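Side-chain contacts in putative sporulation-specific glycosylase YdhD (Bacillus subtilis subsp. subtilis str. 168, PDB 3CZ8), which probably hydrolyses glycosidic bonds in polysaccharides during sporulation, as a family 18 glycoside hydrolase whose TIM-barrel catalytic domain makes up this chain: residues Y166-I171 against M178-Y183; E200-I205 against M288-Q293. The protein carries 1 engineered substitution. All coordinates share one frame; numbering follows the deposited sequence.

Interaction 1: Y166-I171 against M178-Y183; sequences YDYGGI and MFIMAY
The sulfur of Met178 sits over one face of the Tyr168 ring, a Met-aromatic contact inside a beta-alpha-beta unit of the TIM barrel, where helix 168-174 packs back onto strand 177-181. Met178 SD lies 4.2 Å from the centroid of the Tyr168 ring and only 7° off the ring normal, so it stands over the centre of the face, not its rim. The side chain leaves the strand fully extended, CG anti to the backbone N, and bends only at the last torsion, chi3 -63°. That bend carries the methyl past the ring toward the helix backbone, where Met178 CE comes 3.6 Å from Tyr168 O. Met178 CE also meets Ile171 CG2 at 3.8 Å, the two side chains running nearly perpendicular.

Two residues along the strand, Ile180 meets the far end of the tyrosine. Ile180 CG2 is 3.8 Å from Tyr168 OH, and Ile180 CD1 approaches Tyr168 CE2 at 4.2 Å, obliquely to the ring. This hydroxyl is not left among methyls without a polar partner: it is hydrogen-bonded to Pro153 O, at the end of the preceding strand 147-153, which ties the ring to both strands of the unit. Thr208 of helix 198-208 also touches Tyr168.

Further out, Asp167 occupies the N-cap of the helix that presents Tyr168 and Ile171. Its carboxylate receives two weak capping bonds, the straighter from Gly170 N to Asp167 OD2 at 3.4 Å and 166°.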
# COMPACT_ATOMS: atom_id res chain seq x y z
N TYR A 166 6.75 -11.47 -25.69
CA TYR A 166 7.47 -12.12 -24.60
C TYR A 166 7.75 -13.58 -24.90
O TYR A 166 6.94 -14.46 -24.63
CB TYR A 166 6.70 -11.95 -23.28
CG TYR A 166 6.42 -10.51 -22.97
CD1 TYR A 166 7.42 -9.69 -22.45
CD2 TYR A 166 5.16 -9.95 -23.21
CE1 TYR A 166 7.18 -8.35 -22.16
CE2 TYR A 166 4.91 -8.61 -22.93
CZ TYR A 166 5.92 -7.82 -22.41
OH TYR A 166 5.71 -6.51 -22.12
N ASP A 167 8.92 -13.82 -25.49
CA ASP A 167 9.38 -15.16 -25.78
C ASP A 167 9.94 -15.77 -24.50
O ASP A 167 11.05 -15.44 -24.11
CB ASP A 167 10.46 -15.09 -26.87
CG ASP A 167 10.95 -16.45 -27.32
OD1 ASP A 167 11.85 -16.49 -28.18
OD2 ASP A 167 10.45 -17.49 -26.82
N TYR A 168 9.19 -16.67 -23.87
CA TYR A 168 9.60 -17.29 -22.59
C TYR A 168 10.90 -18.08 -22.68
O TYR A 168 11.73 -18.01 -21.77
CB TYR A 168 8.49 -18.20 -22.04
CG TYR A 168 7.48 -17.52 -21.12
CD1 TYR A 168 7.16 -16.17 -21.25
CD2 TYR A 168 6.84 -18.25 -20.12
CE1 TYR A 168 6.23 -15.56 -20.41
CE2 TYR A 168 5.90 -17.65 -19.28
CZ TYR A 168 5.60 -16.31 -19.43
OH TYR A 168 4.68 -15.74 -18.60
N GLY A 169 11.07 -18.83 -23.77
CA GLY A 169 12.25 -19.67 -23.96
C GLY A 169 13.49 -18.86 -24.24
O GLY A 169 14.58 -19.17 -23.74
N GLY A 170 13.32 -17.80 -25.03
CA GLY A 170 14.41 -16.88 -25.36
C GLY A 170 14.80 -15.96 -24.21
O GLY A 170 15.98 -15.66 -24.03
N ILE A 171 13.81 -15.51 -23.45
CA ILE A 171 14.04 -14.67 -22.26
C ILE A 171 14.64 -15.52 -21.14
O ILE A 171 15.63 -15.13 -20.52
CB ILE A 171 12.73 -13.98 -21.78
CG1 ILE A 171 12.29 -12.89 -22.77
CG2 ILE A 171 12.89 -13.37 -20.37
CD1 ILE A 171 10.87 -12.38 -22.53
N MET A 178 13.08 -15.02 -13.78
CA MET A 178 11.88 -14.56 -14.46
C MET A 178 10.77 -14.40 -13.43
O MET A 178 10.39 -15.37 -12.77
CB MET A 178 11.47 -15.55 -15.55
CG MET A 178 10.23 -15.19 -16.38
SD MET A 178 9.80 -16.42 -17.66
CE MET A 178 11.25 -16.31 -18.66
N PHE A 179 10.30 -13.16 -13.27
CA PHE A 179 9.18 -12.89 -12.38
C PHE A 179 7.91 -12.94 -13.23
O PHE A 179 7.67 -12.06 -14.05
CB PHE A 179 9.29 -11.50 -11.71
CG PHE A 179 10.57 -11.26 -10.93
CD1 PHE A 179 11.32 -12.30 -10.39
CD2 PHE A 179 10.99 -9.95 -10.69
CE1 PHE A 179 12.48 -12.05 -9.66
CE2 PHE A 179 12.14 -9.69 -9.96
CZ PHE A 179 12.88 -10.74 -9.45
N ILE A 180 7.11 -13.97 -13.03
CA ILE A 180 5.89 -14.12 -13.82
C ILE A 180 4.75 -13.46 -13.09
O ILE A 180 4.42 -13.85 -11.97
CB ILE A 180 5.57 -15.59 -14.15
CG1 ILE A 180 6.69 -16.19 -15.01
CG2 ILE A 180 4.22 -15.71 -14.87
CD1 ILE A 180 6.60 -17.66 -15.16
N MET A 181 4.15 -12.45 -13.71
CA MET A 181 3.09 -11.70 -13.06
C MET A 181 1.75 -12.39 -13.27
O MET A 181 0.96 -12.01 -14.13
CB MET A 181 3.12 -10.23 -13.52
CG MET A 181 4.46 -9.51 -13.23
SD MET A 181 4.99 -9.36 -11.49
CE MET A 181 5.95 -10.80 -11.23
N ALA A 182 1.53 -13.43 -12.47
CA ALA A 182 0.40 -14.35 -12.65
C ALA A 182 -0.87 -13.84 -11.96
O ALA A 182 -1.30 -14.39 -10.94
CB ALA A 182 0.77 -15.74 -12.15
N TYR A 183 -1.45 -12.79 -12.53
CA TYR A 183 -2.68 -12.17 -12.03
C TYR A 183 -3.31 -11.33 -13.12
O TYR A 183 -2.73 -11.20 -14.21
CB TYR A 183 -2.42 -11.32 -10.77
CG TYR A 183 -1.30 -10.31 -10.90
CD1 TYR A 183 -1.51 -9.07 -11.51
CD2 TYR A 183 -0.03 -10.58 -10.40
CE1 TYR A 183 -0.49 -8.15 -11.64
CE2 TYR A 183 1.00 -9.66 -10.51
CZ TYR A 183 0.76 -8.45 -11.13
OH TYR A 183 1.77 -7.52 -11.25

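Interaction 2: E200-I205 against M288-Q293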
# COMPACT_ATOMS: atom_id res chain seq x y z
N GLU A 200 -5.50 -21.36 -14.01
CA GLU A 200 -4.69 -20.65 -14.99
C GLU A 200 -3.21 -20.52 -14.58
O GLU A 200 -2.34 -20.42 -15.44
CB GLU A 200 -5.30 -19.29 -15.32
CG GLU A 200 -6.68 -19.34 -15.98
CD GLU A 200 -6.70 -20.13 -17.28
OE1 GLU A 200 -5.83 -19.91 -18.16
OE2 GLU A 200 -7.61 -20.98 -17.43
N ILE A 201 -2.96 -20.53 -13.27
CA ILE A 201 -1.60 -20.53 -12.73
C ILE A 201 -0.91 -21.86 -13.07
O ILE A 201 0.25 -21.87 -13.49
CB ILE A 201 -1.61 -20.27 -11.18
CG1 ILE A 201 -2.01 -18.83 -10.89
CG2 ILE A 201 -0.25 -20.56 -10.54
CD1 ILE A 201 -2.40 -18.60 -9.45
N ARG A 202 -1.65 -22.95 -12.90
CA ARG A 202 -1.24 -24.30 -13.29
C ARG A 202 -0.79 -24.34 -14.75
O ARG A 202 0.31 -24.79 -15.05
CB ARG A 202 -2.41 -25.28 -13.08
CG ARG A 202 -2.16 -26.71 -13.55
CD ARG A 202 -1.72 -27.61 -12.42
NE ARG A 202 -2.70 -27.64 -11.34
CZ ARG A 202 -2.46 -28.06 -10.10
NH1 ARG A 202 -1.25 -28.50 -9.77
NH2 ARG A 202 -3.43 -28.04 -9.19
N ARG A 203 -1.66 -23.86 -15.64
CA ARG A 203 -1.39 -23.78 -17.07
C ARG A 203 -0.18 -22.91 -17.40
O ARG A 203 0.61 -23.26 -18.27
CB ARG A 203 -2.62 -23.27 -17.83
CG ARG A 203 -3.69 -24.31 -18.07
CD ARG A 203 -4.98 -23.64 -18.53
NE ARG A 203 -6.05 -24.61 -18.76
CZ ARG A 203 -6.89 -25.05 -17.83
NH1 ARG A 203 -6.81 -24.62 -16.57
NH2 ARG A 203 -7.83 -25.93 -18.15
N THR A 204 -0.06 -21.77 -16.71
CA THR A 204 1.07 -20.85 -16.87
C THR A 204 2.39 -21.53 -16.51
O THR A 204 3.35 -21.47 -17.28
CB THR A 204 0.89 -19.56 -16.02
OG1 THR A 204 -0.32 -18.90 -16.41
CG2 THR A 204 2.06 -18.60 -16.21
N ILE A 205 2.40 -22.20 -15.36
CA ILE A 205 3.58 -22.95 -14.90
C ILE A 205 3.96 -24.05 -15.90
O ILE A 205 5.12 -24.14 -16.31
CB ILE A 205 3.36 -23.53 -13.47
CG1 ILE A 205 3.38 -22.40 -12.42
CG2 ILE A 205 4.44 -24.54 -13.11
CD1 ILE A 205 2.84 -22.82 -11.06
N MET A 288 -3.55 -17.69 -1.03
CA MET A 288 -2.13 -17.37 -1.05
C MET A 288 -1.30 -18.58 -0.61
O MET A 288 -0.17 -18.76 -1.09
CB MET A 288 -1.83 -16.16 -0.15
CG MET A 288 -0.67 -15.29 -0.63
SD MET A 288 -1.14 -13.72 -1.41
CE MET A 288 -1.83 -14.26 -2.95
N SER A 289 -1.86 -19.39 0.28
CA SER A 289 -1.26 -20.67 0.68
C SER A 289 -1.16 -21.63 -0.51
O SER A 289 -0.11 -22.23 -0.73
CB SER A 289 -2.05 -21.34 1.80
OG SER A 289 -1.91 -20.63 3.01
N ARG A 290 -2.25 -21.74 -1.26
CA ARG A 290 -2.33 -22.59 -2.46
C ARG A 290 -1.33 -22.19 -3.54
O ARG A 290 -0.88 -23.04 -4.31
CB ARG A 290 -3.75 -22.60 -3.03
CG ARG A 290 -4.72 -23.58 -2.35
CD ARG A 290 -4.33 -25.04 -2.58
NE ARG A 290 -4.52 -25.46 -3.97
CZ ARG A 290 -5.41 -26.36 -4.39
NH1 ARG A 290 -5.49 -26.66 -5.68
NH2 ARG A 290 -6.22 -26.96 -3.52
N LYS A 291 -0.99 -20.91 -3.60
CA LYS A 291 0.01 -20.41 -4.54
C LYS A 291 1.44 -20.80 -4.14
O LYS A 291 2.24 -21.17 -5.01
CB LYS A 291 -0.12 -18.90 -4.72
CG LYS A 291 -1.28 -18.50 -5.61
CD LYS A 291 -1.68 -17.07 -5.34
CE LYS A 291 -2.67 -16.54 -6.36
NZ LYS A 291 -3.98 -17.28 -6.38
N MET A 292 1.76 -20.72 -2.85
CA MET A 292 3.04 -21.23 -2.34
C MET A 292 3.10 -22.76 -2.48
O MET A 292 4.17 -23.32 -2.72
CB MET A 292 3.30 -20.77 -0.90
CG MET A 292 4.66 -21.21 -0.31
SD MET A 292 6.11 -20.89 -1.35
CE MET A 292 6.83 -19.47 -0.56
N GLN A 293 1.95 -23.42 -2.35
CA GLN A 293 1.83 -24.86 -2.53
C GLN A 293 2.15 -25.33 -3.95
O GLN A 293 2.86 -26.31 -4.12
CB GLN A 293 0.43 -25.33 -2.12
CG GLN A 293 0.26 -25.56 -0.62
CD GLN A 293 -1.17 -25.91 -0.25
OE1 GLN A 293 -1.83 -26.71 -0.93
NE2 GLN A 293 -1.67 -25.32 0.84
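Helices 198-208 and 285-297 approach each other most closely, within these segments, at Ile201 and Lys291, whose CA atoms stand 8.3 Å apart. Both belong to the helical layer around the TIM barrel, and the contact is plain helix-helix packing away from the predicted catalytic acid.

Ile201 carries the apolar part. Its CG1 branch lies opposite the carbonyl carbon (chi1 -70°), and the extended second torsion sends CD1 out as the leading atom. Ile201 CD1 rests against the aliphatic stem of Lys291, 4.0 Å from Lys291 CG and 3.7 Å from Lys291 CE, the two chains meeting at about a right angle. A turn at the end of the lysine, chi4 62°, keeps its amino group near the same methyl. Polar partners lie elsewhere: Lys291 NZ hydrogen-bonds Ala196 O and forms a salt bridge with Glu283, which would offset the charge of this buried lysine.

At the partly exposed side, the guanidinium groups of Arg202 and Arg290 come near one another obliquely, with Arg202 NH2 4.3 Å from Arg290 NH1. Two like charges at this range would probably disfavour the approach; a salt bridge from Arg202 NH1 to Glu297, on the same helix as Arg290, likely offsets part of that cost.

Within helix 198-208, Glu200 O is gripped twice by one residue. Thr204 N reaches Glu200 O at 2.9 Å, and from the other face of the carbonyl plane Thr204 OG1 donates to Glu200 O at 2.7 Å.

In the fold
From the N terminus, the chain lays down the first barrel strands, up to strand 147-153, and then enters interaction 1, which closes a short loop: only six residues separate its segments as helix 168-174 returns to strand 177-181. The chain next runs into helix 198-208, which opens interaction 2. That contact spans 82 residues, including the five-stranded antiparallel sheet, before helix 285-297 completes it just ahead of strand 302-310, which pairs with strands 9-17 and 217-220. The two contacts therefore follow in series, neither nested nor crossed. Helix 198-208 joins them in space, Thr204 CG2 lying 3.9 Å from Ile180 CG2, so one helix packs on strand 177-181 and on helix 285-297.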